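Long-range contacts in putative GH105 family protein (Salmonella enterica subsp. enterica serovar Paratyphi A, PDB 3QWT), which is of unknown function but, as a putative GH105 family member with an alpha/alpha-toroid fold, probably acts as a glycoside hydrolase on unsaturated uronyl-capped sugars: residues Met142-Met153 / Glu189-Leu200; Glu322-Ile332 / Ala369-Leu377. All coordinates share one frame; numbering follows the deposited sequence.

Contact 1. Residues Met142-Met153 / Glu189-Leu200; sequences MNEMPRTDHGGM and EYVEEATYQFLL
Gln-197, on helix 188-205 of the alpha/alpha toroid, clamps the loop that follows helix 131-143 with both ends of its amide. Gln-197 NE2 donates to Gly-151 O at 2.7 Å, in that carbonyl's plane, while its OE1 accepts from the backbone N of Met-153 at 2.9 Å, the donor 40° out of the amide carbonyl plane. A third bond, from NE2 to Glu-193 OE1 one helical turn back, fixes the amide's rotation. Nearby, Tyr-196 OH donates to His-150 O at 2.7 Å, the carbonyl oxygen lying at the ring's edge. Here packing is tight: Met-153 CG presses on Gln-197 CD at 3.2 Å, and Leu-200 CD2 lies 3.4 Å from Gly-152 CA. The other end is more open to solvent, beside exposed Glu-189, although selenomethionine Met-142, bent at chi2 and chi3, packs closely, its SE alongside Glu-193 CB and in oblique Met-aromatic contact with Tyr-190. Arg-147 reaches Glu-193 OE1 through a salt bridge whose hydrogen bond is weak; Glu-193 OE2 forms a salt bridge with Arg-258 of the second subunit, and Arg-147 NH1 hydrogen-bonds Ala-141 O. One water accepts from Arg-147 NE at 2.9 Å and donates to Gly-151 O and Glu-193 OE1, each at 2.7 Å.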
loop_
_atom_site.group_PDB
_atom_site.type_symbol
_atom_site.label_atom_id
_atom_site.label_comp_id
_atom_site.label_asym_id
_atom_site.label_seq_id
_atom_site.Cartn_x
_atom_site.Cartn_y
_atom_site.Cartn_z
HETATM N N MSE A 142 -17.046 19.960 17.218
HETATM C CA MSE A 142 -16.861 20.086 15.779
HETATM C C MSE A 142 -17.876 21.000 15.086
HETATM O O MSE A 142 -17.498 21.862 14.283
HETATM C CB MSE A 142 -16.853 18.711 15.120
HETATM C CG MSE A 142 -15.570 17.946 15.379
HETATM SE SE MSE A 142 -14.017 18.774 14.492
HETATM C CE MSE A 142 -14.397 18.291 12.662
ATOM N N ASN A 143 -19.150 20.838 15.426
ATOM C CA ASN A 143 -20.228 21.334 14.568
ATOM C C ASN A 143 -21.189 22.357 15.152
ATOM O O ASN A 143 -21.878 23.035 14.394
ATOM C CB ASN A 143 -21.052 20.162 14.028
ATOM C CG ASN A 143 -20.224 19.221 13.223
ATOM O OD1 ASN A 143 -19.784 19.560 12.121
ATOM N ND2 ASN A 143 -19.978 18.034 13.765
ATOM N N GLU A 144 -21.250 22.462 16.476
ATOM C CA GLU A 144 -22.189 23.378 17.118
ATOM C C GLU A 144 -21.521 24.450 17.977
ATOM O O GLU A 144 -22.038 25.565 18.099
ATOM C CB GLU A 144 -23.225 22.603 17.946
ATOM C CG GLU A 144 -23.988 21.568 17.145
ATOM C CD GLU A 144 -25.196 21.008 17.896
ATOM O OE1 GLU A 144 -25.409 19.774 17.845
ATOM O OE2 GLU A 144 -25.937 21.805 18.523
HETATM N N MSE A 145 -20.381 24.130 18.577
HETATM C CA MSE A 145 -19.693 25.136 19.386
HETATM C C MSE A 145 -19.532 26.416 18.565
HETATM O O MSE A 145 -19.118 26.373 17.413
HETATM C CB MSE A 145 -18.356 24.608 19.897
HETATM C CG MSE A 145 -17.354 25.664 20.351
HETATM SE SE MSE A 145 -15.638 24.783 20.695
HETATM C CE MSE A 145 -15.069 25.699 22.349
ATOM N N PRO A 146 -19.907 27.559 19.150
ATOM C CA PRO A 146 -19.814 28.857 18.483
ATOM C C PRO A 146 -18.398 29.073 17.899
ATOM O O PRO A 146 -17.416 28.749 18.571
ATOM C CB PRO A 146 -20.064 29.857 19.627
ATOM C CG PRO A 146 -20.763 29.122 20.664
ATOM C CD PRO A 146 -20.345 27.677 20.549
ATOM N N ARG A 147 -18.291 29.603 16.681
ATOM C CA ARG A 147 -16.965 29.970 16.130
ATOM C C ARG A 147 -16.838 31.470 15.916
ATOM O O ARG A 147 -17.821 32.140 15.607
ATOM C CB ARG A 147 -16.677 29.270 14.795
ATOM C CG ARG A 147 -16.709 27.747 14.836
ATOM C CD ARG A 147 -15.569 27.172 15.656
ATOM N NE ARG A 147 -15.163 25.858 15.158
ATOM C CZ ARG A 147 -15.591 24.697 15.647
ATOM N NH1 ARG A 147 -16.450 24.669 16.652
ATOM N NH2 ARG A 147 -15.171 23.555 15.124
ATOM N N THR A 148 -15.622 31.985 16.053
ATOM C CA THR A 148 -15.339 33.364 15.719
ATOM C C THR A 148 -15.073 33.445 14.229
ATOM O O THR A 148 -15.143 32.431 13.538
ATOM C CB THR A 148 -14.085 33.865 16.448
ATOM O OG1 THR A 148 -12.916 33.262 15.877
ATOM C CG2 THR A 148 -14.151 33.542 17.937
ATOM N N ASP A 149 -14.782 34.657 13.747
ATOM C CA ASP A 149 -14.173 34.873 12.446
ATOM C C ASP A 149 -13.104 33.817 12.209
ATOM O O ASP A 149 -12.415 33.396 13.148
ATOM C CB ASP A 149 -13.477 36.247 12.411
ATOM C CG ASP A 149 -14.455 37.420 12.421
ATOM O OD1 ASP A 149 -15.669 37.212 12.655
ATOM O OD2 ASP A 149 -13.995 38.560 12.205
ATOM N N HIS A 150 -12.955 33.413 10.952
ATOM C CA HIS A 150 -11.896 32.497 10.548
ATOM C C HIS A 150 -12.019 31.180 11.294
ATOM O O HIS A 150 -11.038 30.473 11.486
ATOM C CB HIS A 150 -10.523 33.139 10.782
ATOM C CG HIS A 150 -10.288 34.356 9.951
ATOM N ND1 HIS A 150 -10.231 34.311 8.572
ATOM C CD2 HIS A 150 -10.102 35.656 10.293
ATOM C CE1 HIS A 150 -10.020 35.530 8.101
ATOM N NE2 HIS A 150 -9.930 36.364 9.125
ATOM N N GLY A 151 -13.238 30.876 11.725
ATOM C CA GLY A 151 -13.544 29.587 12.304
ATOM C C GLY A 151 -12.727 29.290 13.538
ATOM O O GLY A 151 -12.478 28.132 13.860
ATOM N N GLY A 152 -12.306 30.340 14.236
ATOM C CA GLY A 152 -11.645 30.154 15.512
ATOM C C GLY A 152 -12.645 29.672 16.542
ATOM O O GLY A 152 -13.811 30.070 16.528
HETATM N N MSE A 153 -12.206 28.798 17.432
HETATM C CA MSE A 153 -13.072 28.361 18.519
HETATM C C MSE A 153 -13.329 29.510 19.495
HETATM O O MSE A 153 -12.392 30.139 20.000
HETATM C CB MSE A 153 -12.465 27.172 19.236
HETATM C CG MSE A 153 -12.518 25.917 18.383
HETATM SE SE MSE A 153 -12.114 24.363 19.453
HETATM C CE MSE A 153 -12.917 22.988 18.326
ATOM N N GLU A 189 -10.608 13.929 11.076
ATOM C CA GLU A 189 -11.182 15.270 10.960
ATOM C C GLU A 189 -11.023 16.028 12.262
ATOM O O GLU A 189 -10.775 17.228 12.246
ATOM C CB GLU A 189 -12.678 15.241 10.632
ATOM C CG GLU A 189 -13.036 14.496 9.380
ATOM C CD GLU A 189 -13.113 12.971 9.594
ATOM O OE1 GLU A 189 -12.703 12.469 10.674
ATOM O OE2 GLU A 189 -13.591 12.273 8.664
ATOM N N TYR A 190 -11.205 15.336 13.386
ATOM C CA TYR A 190 -11.105 15.975 14.701
ATOM C C TYR A 190 -9.690 16.504 14.899
ATOM O O TYR A 190 -9.480 17.592 15.430
ATOM C CB TYR A 190 -11.404 14.998 15.838
ATOM C CG TYR A 190 -12.813 14.468 15.892
ATOM C CD1 TYR A 190 -13.800 14.914 15.010
ATOM C CD2 TYR A 190 -13.164 13.515 16.850
ATOM C CE1 TYR A 190 -15.108 14.401 15.070
ATOM C CE2 TYR A 190 -14.446 12.994 16.913
ATOM C CZ TYR A 190 -15.415 13.444 16.034
ATOM O OH TYR A 190 -16.680 12.919 16.143
ATOM N N VAL A 191 -8.721 15.706 14.478
ATOM C CA VAL A 191 -7.328 16.062 14.651
ATOM C C VAL A 191 -6.951 17.212 13.726
ATOM O O VAL A 191 -6.163 18.077 14.103
ATOM C CB VAL A 191 -6.424 14.864 14.367
ATOM C CG1 VAL A 191 -4.966 15.281 14.443
ATOM C CG2 VAL A 191 -6.730 13.735 15.349
ATOM N N GLU A 192 -7.515 17.219 12.519
ATOM C CA GLU A 192 -7.245 18.299 11.566
ATOM C C GLU A 192 -7.795 19.605 12.148
ATOM O O GLU A 192 -7.123 20.643 12.147
ATOM C CB GLU A 192 -7.851 18.022 10.173
ATOM C CG GLU A 192 -7.034 17.082 9.291
ATOM C CD GLU A 192 -5.515 17.333 9.371
ATOM O OE1 GLU A 192 -4.845 16.575 10.104
ATOM O OE2 GLU A 192 -4.980 18.264 8.710
ATOM N N GLU A 193 -9.008 19.532 12.680
ATOM C CA GLU A 193 -9.630 20.689 13.298
ATOM C C GLU A 193 -8.750 21.187 14.434
ATOM O O GLU A 193 -8.522 22.389 14.589
ATOM C CB GLU A 193 -11.018 20.317 13.828
ATOM C CG GLU A 193 -11.681 21.426 14.629
ATOM C CD GLU A 193 -11.985 22.681 13.799
ATOM O OE1 GLU A 193 -12.204 23.756 14.397
ATOM O OE2 GLU A 193 -12.029 22.593 12.554
ATOM N N ALA A 194 -8.261 20.247 15.230
ATOM C CA ALA A 194 -7.444 20.581 16.395
ATOM C C ALA A 194 -6.143 21.329 16.013
ATOM O O ALA A 194 -5.776 22.324 16.624
ATOM C CB ALA A 194 -7.145 19.316 17.203
ATOM N N THR A 195 -5.470 20.838 14.984
ATOM C CA THR A 195 -4.259 21.464 14.463
ATOM C C THR A 195 -4.539 22.848 13.940
ATOM O O THR A 195 -3.782 23.790 14.210
ATOM C CB THR A 195 -3.695 20.633 13.322
ATOM O OG1 THR A 195 -3.471 19.315 13.818
ATOM C CG2 THR A 195 -2.365 21.232 12.800
ATOM N N TYR A 196 -5.626 22.977 13.181
ATOM C CA TYR A 196 -6.008 24.292 12.703
ATOM C C TYR A 196 -6.238 25.245 13.877
ATOM O O TYR A 196 -5.758 26.380 13.868
ATOM C CB TYR A 196 -7.220 24.236 11.791
ATOM C CG TYR A 196 -7.701 25.592 11.360
ATOM C CD1 TYR A 196 -7.057 26.283 10.333
ATOM C CD2 TYR A 196 -8.784 26.204 11.996
ATOM C CE1 TYR A 196 -7.483 27.530 9.929
ATOM C CE2 TYR A 196 -9.232 27.466 11.595
ATOM C CZ TYR A 196 -8.566 28.122 10.558
ATOM O OH TYR A 196 -8.980 29.365 10.154
ATOM N N GLN A 197 -6.944 24.781 14.901
ATOM C CA GLN A 197 -7.175 25.653 16.038
ATOM C C GLN A 197 -5.833 26.120 16.650
ATOM O O GLN A 197 -5.687 27.287 17.015
ATOM C CB GLN A 197 -8.084 24.992 17.071
ATOM C CG GLN A 197 -9.547 24.889 16.621
ATOM C CD GLN A 197 -10.143 26.255 16.283
ATOM O OE1 GLN A 197 -9.801 27.270 16.909
ATOM N NE2 GLN A 197 -11.024 26.291 15.281
ATOM N N PHE A 198 -4.853 25.220 16.725
ATOM C CA PHE A 198 -3.555 25.576 17.276
ATOM C C PHE A 198 -2.958 26.736 16.479
ATOM O O PHE A 198 -2.624 27.771 17.058
ATOM C CB PHE A 198 -2.613 24.388 17.216
ATOM C CG PHE A 198 -1.904 24.120 18.491
ATOM C CD1 PHE A 198 -2.363 23.133 19.356
ATOM C CD2 PHE A 198 -0.770 24.841 18.830
ATOM C CE1 PHE A 198 -1.704 22.869 20.538
ATOM C CE2 PHE A 198 -0.108 24.588 20.010
ATOM C CZ PHE A 198 -0.576 23.601 20.871
ATOM N N LEU A 199 -2.856 26.552 15.154
ATOM C CA LEU A 199 -2.265 27.560 14.281
ATOM C C LEU A 199 -2.970 28.912 14.411
ATOM O O LEU A 199 -2.322 29.950 14.469
ATOM C CB LEU A 199 -2.260 27.077 12.826
ATOM C CG LEU A 199 -1.450 25.799 12.566
ATOM C CD1 LEU A 199 -1.714 25.314 11.159
ATOM C CD2 LEU A 199 0.059 26.002 12.782
ATOM N N LEU A 200 -4.298 28.899 14.480
ATOM C CA LEU A 200 -5.042 30.152 14.564
ATOM C C LEU A 200 -4.814 30.795 15.918
ATOM O O LEU A 200 -4.681 32.023 16.009
ATOM C CB LEU A 200 -6.547 29.951 14.332
ATOM C CG LEU A 200 -7.290 31.269 14.092
ATOM C CD1 LEU A 200 -6.741 31.954 12.845
ATOM C CD2 LEU A 200 -8.791 31.061 13.952
HETATM O O HOH W 1 -13.277 25.725 12.908
#

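Contact 2. Residues Glu322-Ile332 / Ala369-Leu377; sequences EKAIRGIVKHI and AMLCLTEYL
Ile-325 fills the apolar centre between helices 318-330 and 363-377, whose short segments run 10.8 Å apart at closest approach with 127° between their directions. Its two branches divide the work. Ile-325 CG2, anti to the backbone N, stands over the centre of the Tyr-376 ring, 3.8 Å from the centroid and 3° off the normal, a CH-pi contact almost directly above the face. The other branch turns back at chi2 (-64°), which carries Ile-325 CD1 to the SG of Cys-372 at 3.9 Å and also toward Leu-373 CD2. Farther along, Ile-328 CG2 meets Cys-372 SG and, more distantly, the CB of Ala-369. Leu-373 spreads its methyls over two residues: CD2 lies near Val-329 CG2, and Leu-373 CD1 meets Ile-332 CD1 tip to tip at 3.9 Å, just beyond the end of the first helix.

The polar edge lies at the other end, where the Tyr-376 hydroxyl OH donates to Glu-322 OE1 at 2.7 Å on its syn lone pair. Glu-322 OE2 is held in turn by Arg-326 NE at 2.6 Å, in the guanidinium plane, so both carboxylate oxygens are engaged and the acceptor is positioned for the tyrosine.

Such helix-on-helix packing is the building principle of the alpha/alpha toroid. Phe-20 touches Glu-322, Arg-326 and Tyr-376; helix 294-309 meets Cys-372, helix 67-83 packs on Leu-371 and Leu-377, and helix 23-37 touches Ile-332 and Met-370.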
loop_
_atom_site.group_PDB
_atom_site.type_symbol
_atom_site.label_atom_id
_atom_site.label_comp_id
_atom_site.label_asym_id
_atom_site.label_seq_id
_atom_site.Cartn_x
_atom_site.Cartn_y
_atom_site.Cartn_z
ATOM N N GLU A 322 14.168 22.114 37.272
ATOM C CA GLU A 322 14.653 21.701 38.590
ATOM C C GLU A 322 14.416 22.748 39.673
ATOM O O GLU A 322 13.996 22.413 40.784
ATOM C CB GLU A 322 16.142 21.355 38.518
ATOM C CG GLU A 322 16.784 21.071 39.859
ATOM C CD GLU A 322 16.355 19.743 40.452
ATOM O OE1 GLU A 322 15.831 18.897 39.687
ATOM O OE2 GLU A 322 16.548 19.551 41.681
ATOM N N LYS A 323 14.690 24.011 39.359
ATOM C CA LYS A 323 14.399 25.087 40.300
ATOM C C LYS A 323 12.899 25.154 40.577
ATOM O O LYS A 323 12.480 25.171 41.730
ATOM C CB LYS A 323 14.901 26.431 39.785
ATOM C CG LYS A 323 16.382 26.439 39.503
ATOM C CD LYS A 323 16.889 27.835 39.198
ATOM C CE LYS A 323 18.378 27.794 38.866
ATOM N NZ LYS A 323 18.894 29.125 38.446
ATOM N N ALA A 324 12.090 25.186 39.519
ATOM C CA ALA A 324 10.645 25.269 39.703
ATOM C C ALA A 324 10.122 24.118 40.555
ATOM O O ALA A 324 9.236 24.305 41.378
ATOM C CB ALA A 324 9.920 25.316 38.355
ATOM N N ILE A 325 10.660 22.924 40.347
ATOM C CA ILE A 325 10.204 21.752 41.087
ATOM C C ILE A 325 10.535 21.873 42.579
ATOM O O ILE A 325 9.726 21.524 43.439
ATOM C CB ILE A 325 10.788 20.442 40.512
ATOM C CG1 ILE A 325 10.117 20.077 39.170
ATOM C CG2 ILE A 325 10.609 19.313 41.501
ATOM C CD1 ILE A 325 8.616 19.766 39.273
ATOM N N ARG A 326 11.727 22.372 42.884
ATOM C CA ARG A 326 12.109 22.611 44.270
ATOM C C ARG A 326 11.160 23.634 44.886
ATOM O O ARG A 326 10.623 23.425 45.974
ATOM C CB ARG A 326 13.569 23.078 44.361
ATOM C CG ARG A 326 14.578 21.942 44.253
ATOM C CD ARG A 326 15.974 22.436 43.921
ATOM N NE ARG A 326 16.842 21.321 43.557
ATOM C CZ ARG A 326 17.951 20.985 44.208
ATOM N NH1 ARG A 326 18.357 21.693 45.255
ATOM N NH2 ARG A 326 18.667 19.946 43.802
ATOM N N GLY A 327 10.938 24.728 44.164
ATOM C CA GLY A 327 9.962 25.727 44.553
ATOM C C GLY A 327 8.572 25.161 44.808
ATOM O O GLY A 327 7.928 25.521 45.802
ATOM N N ILE A 328 8.102 24.280 43.922
ATOM C CA ILE A 328 6.761 23.700 44.064
ATOM C C ILE A 328 6.645 22.884 45.341
ATOM O O ILE A 328 5.637 22.949 46.049
ATOM C CB ILE A 328 6.362 22.796 42.867
ATOM C CG1 ILE A 328 6.154 23.619 41.590
ATOM C CG2 ILE A 328 5.076 22.025 43.183
ATOM C CD1 ILE A 328 5.011 24.606 41.708
ATOM N N VAL A 329 7.670 22.091 45.621
ATOM C CA VAL A 329 7.660 21.289 46.823
ATOM C C VAL A 329 7.618 22.218 48.037
ATOM O O VAL A 329 6.852 21.986 48.966
ATOM C CB VAL A 329 8.874 20.351 46.895
ATOM C CG1 VAL A 329 8.988 19.732 48.283
ATOM C CG2 VAL A 329 8.760 19.270 45.844
ATOM N N LYS A 330 8.417 23.283 48.006
ATOM C CA LYS A 330 8.412 24.265 49.089
ATOM C C LYS A 330 7.020 24.828 49.348
ATOM O O LYS A 330 6.694 25.198 50.479
ATOM C CB LYS A 330 9.391 25.407 48.799
ATOM C CG LYS A 330 10.701 25.326 49.575
ATOM C CD LYS A 330 11.353 23.947 49.436
ATOM C CE LYS A 330 12.219 23.833 48.179
ATOM N NZ LYS A 330 12.574 22.416 47.871
ATOM N N HIS A 331 6.198 24.887 48.307
ATOM C CA HIS A 331 4.893 25.525 48.422
ATOM C C HIS A 331 3.742 24.558 48.670
ATOM O O HIS A 331 2.577 24.952 48.656
ATOM C CB HIS A 331 4.594 26.370 47.189
ATOM C CG HIS A 331 5.308 27.679 47.170
ATOM N ND1 HIS A 331 6.671 27.780 46.995
ATOM C CD2 HIS A 331 4.850 28.946 47.307
ATOM C CE1 HIS A 331 7.022 29.055 47.020
ATOM N NE2 HIS A 331 5.934 29.781 47.209
ATOM N N ILE A 332 4.062 23.291 48.880
ATOM C CA ILE A 332 3.043 22.335 49.271
ATOM C C ILE A 332 2.938 22.294 50.804
ATOM O O ILE A 332 3.904 21.968 51.498
ATOM C CB ILE A 332 3.336 20.952 48.680
ATOM C CG1 ILE A 332 3.427 21.050 47.149
ATOM C CG2 ILE A 332 2.267 19.959 49.091
ATOM C CD1 ILE A 332 3.631 19.718 46.447
ATOM N N ALA A 369 0.239 20.518 40.318
ATOM C CA ALA A 369 1.330 20.027 41.144
ATOM C C ALA A 369 1.616 18.560 40.814
ATOM O O ALA A 369 2.771 18.161 40.680
ATOM C CB ALA A 369 1.028 20.205 42.622
HETATM N N MSE A 370 0.578 17.746 40.665
HETATM C CA MSE A 370 0.858 16.336 40.444
HETATM C C MSE A 370 1.288 16.061 39.021
HETATM O O MSE A 370 2.058 15.141 38.772
HETATM C CB MSE A 370 -0.264 15.401 40.947
HETATM C CG MSE A 370 -1.636 15.530 40.315
HETATM SE SE MSE A 370 -2.994 14.616 41.446
HETATM C CE MSE A 370 -3.669 16.184 42.353
ATOM N N LEU A 371 0.817 16.881 38.089
ATOM C CA LEU A 371 1.287 16.784 36.718
ATOM C C LEU A 371 2.804 16.914 36.707
ATOM O O LEU A 371 3.511 16.002 36.269
ATOM C CB LEU A 371 0.666 17.876 35.839
ATOM C CG LEU A 371 -0.547 17.571 34.960
ATOM C CD1 LEU A 371 -0.872 18.810 34.150
ATOM C CD2 LEU A 371 -0.300 16.367 34.030
ATOM N N CYS A 372 3.303 18.050 37.197
ATOM C CA CYS A 372 4.735 18.324 37.130
ATOM C C CYS A 372 5.508 17.351 38.004
ATOM O O CYS A 372 6.613 16.942 37.655
ATOM C CB CYS A 372 5.054 19.778 37.511
ATOM S SG CYS A 372 4.758 20.251 39.255
ATOM N N LEU A 373 4.922 16.958 39.130
ATOM C CA LEU A 373 5.628 16.066 40.036
ATOM C C LEU A 373 5.703 14.660 39.437
ATOM O O LEU A 373 6.681 13.933 39.657
ATOM C CB LEU A 373 5.018 16.068 41.449
ATOM C CG LEU A 373 5.190 17.349 42.271
ATOM C CD1 LEU A 373 4.438 17.252 43.600
ATOM C CD2 LEU A 373 6.653 17.648 42.514
ATOM N N THR A 374 4.701 14.286 38.647
ATOM C CA THR A 374 4.717 12.972 37.994
ATOM C C THR A 374 5.748 12.894 36.885
ATOM O O THR A 374 6.445 11.890 36.731
ATOM C CB THR A 374 3.351 12.594 37.432
ATOM O OG1 THR A 374 2.406 12.510 38.504
ATOM C CG2 THR A 374 3.433 11.250 36.733
ATOM N N GLU A 375 5.846 13.956 36.101
ATOM C CA GLU A 375 6.875 14.025 35.088
ATOM C C GLU A 375 8.254 13.993 35.771
ATOM O O GLU A 375 9.199 13.378 35.268
ATOM C CB GLU A 375 6.675 15.266 34.207
ATOM C CG GLU A 375 7.778 15.514 33.180
ATOM C CD GLU A 375 7.888 14.440 32.092
ATOM O OE1 GLU A 375 6.860 13.899 31.672
ATOM O OE2 GLU A 375 9.015 14.153 31.633
ATOM N N TYR A 376 8.362 14.622 36.937
ATOM C CA TYR A 376 9.638 14.650 37.648
ATOM C C TYR A 376 10.027 13.258 38.162
ATOM O O TYR A 376 11.218 12.925 38.242
ATOM C CB TYR A 376 9.589 15.651 38.797
ATOM C CG TYR A 376 10.950 15.974 39.391
ATOM C CD1 TYR A 376 11.298 15.528 40.667
ATOM C CD2 TYR A 376 11.880 16.731 38.683
ATOM C CE1 TYR A 376 12.519 15.817 41.215
ATOM C CE2 TYR A 376 13.123 17.032 39.233
ATOM C CZ TYR A 376 13.433 16.568 40.501
ATOM O OH TYR A 376 14.658 16.850 41.070
ATOM N N LEU A 377 9.017 12.452 38.492
ATOM C CA LEU A 377 9.227 11.064 38.895
ATOM C C LEU A 377 9.927 10.240 37.822
ATOM O O LEU A 377 10.595 9.257 38.134
ATOM C CB LEU A 377 7.905 10.387 39.271
ATOM C CG LEU A 377 7.536 10.463 40.762
ATOM C CD1 LEU A 377 6.193 9.808 41.011
ATOM C CD2 LEU A 377 8.607 9.826 41.649
#

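How the contacts relate
Contacts 1 and 2 lie on opposite sides of the chain's centre, about 33 Å between their own centres and about 14 Å between nearest atoms, so they do not touch. They follow in series along the chain, the first closing before the second opens, and all four segments belong to the one Glycosyl Hydrolase Family 88 range. Their surroundings differ: the centre of contact 1 lies about 19 Å from the centre of the chain and two other subunits reach it, whereas that of contact 2 lies about 14 Å away and no other chain of the assembly touches it. Neither can be tied to an active site here; both are structural packing, one fastening a loop to a helix, the other joining two helices.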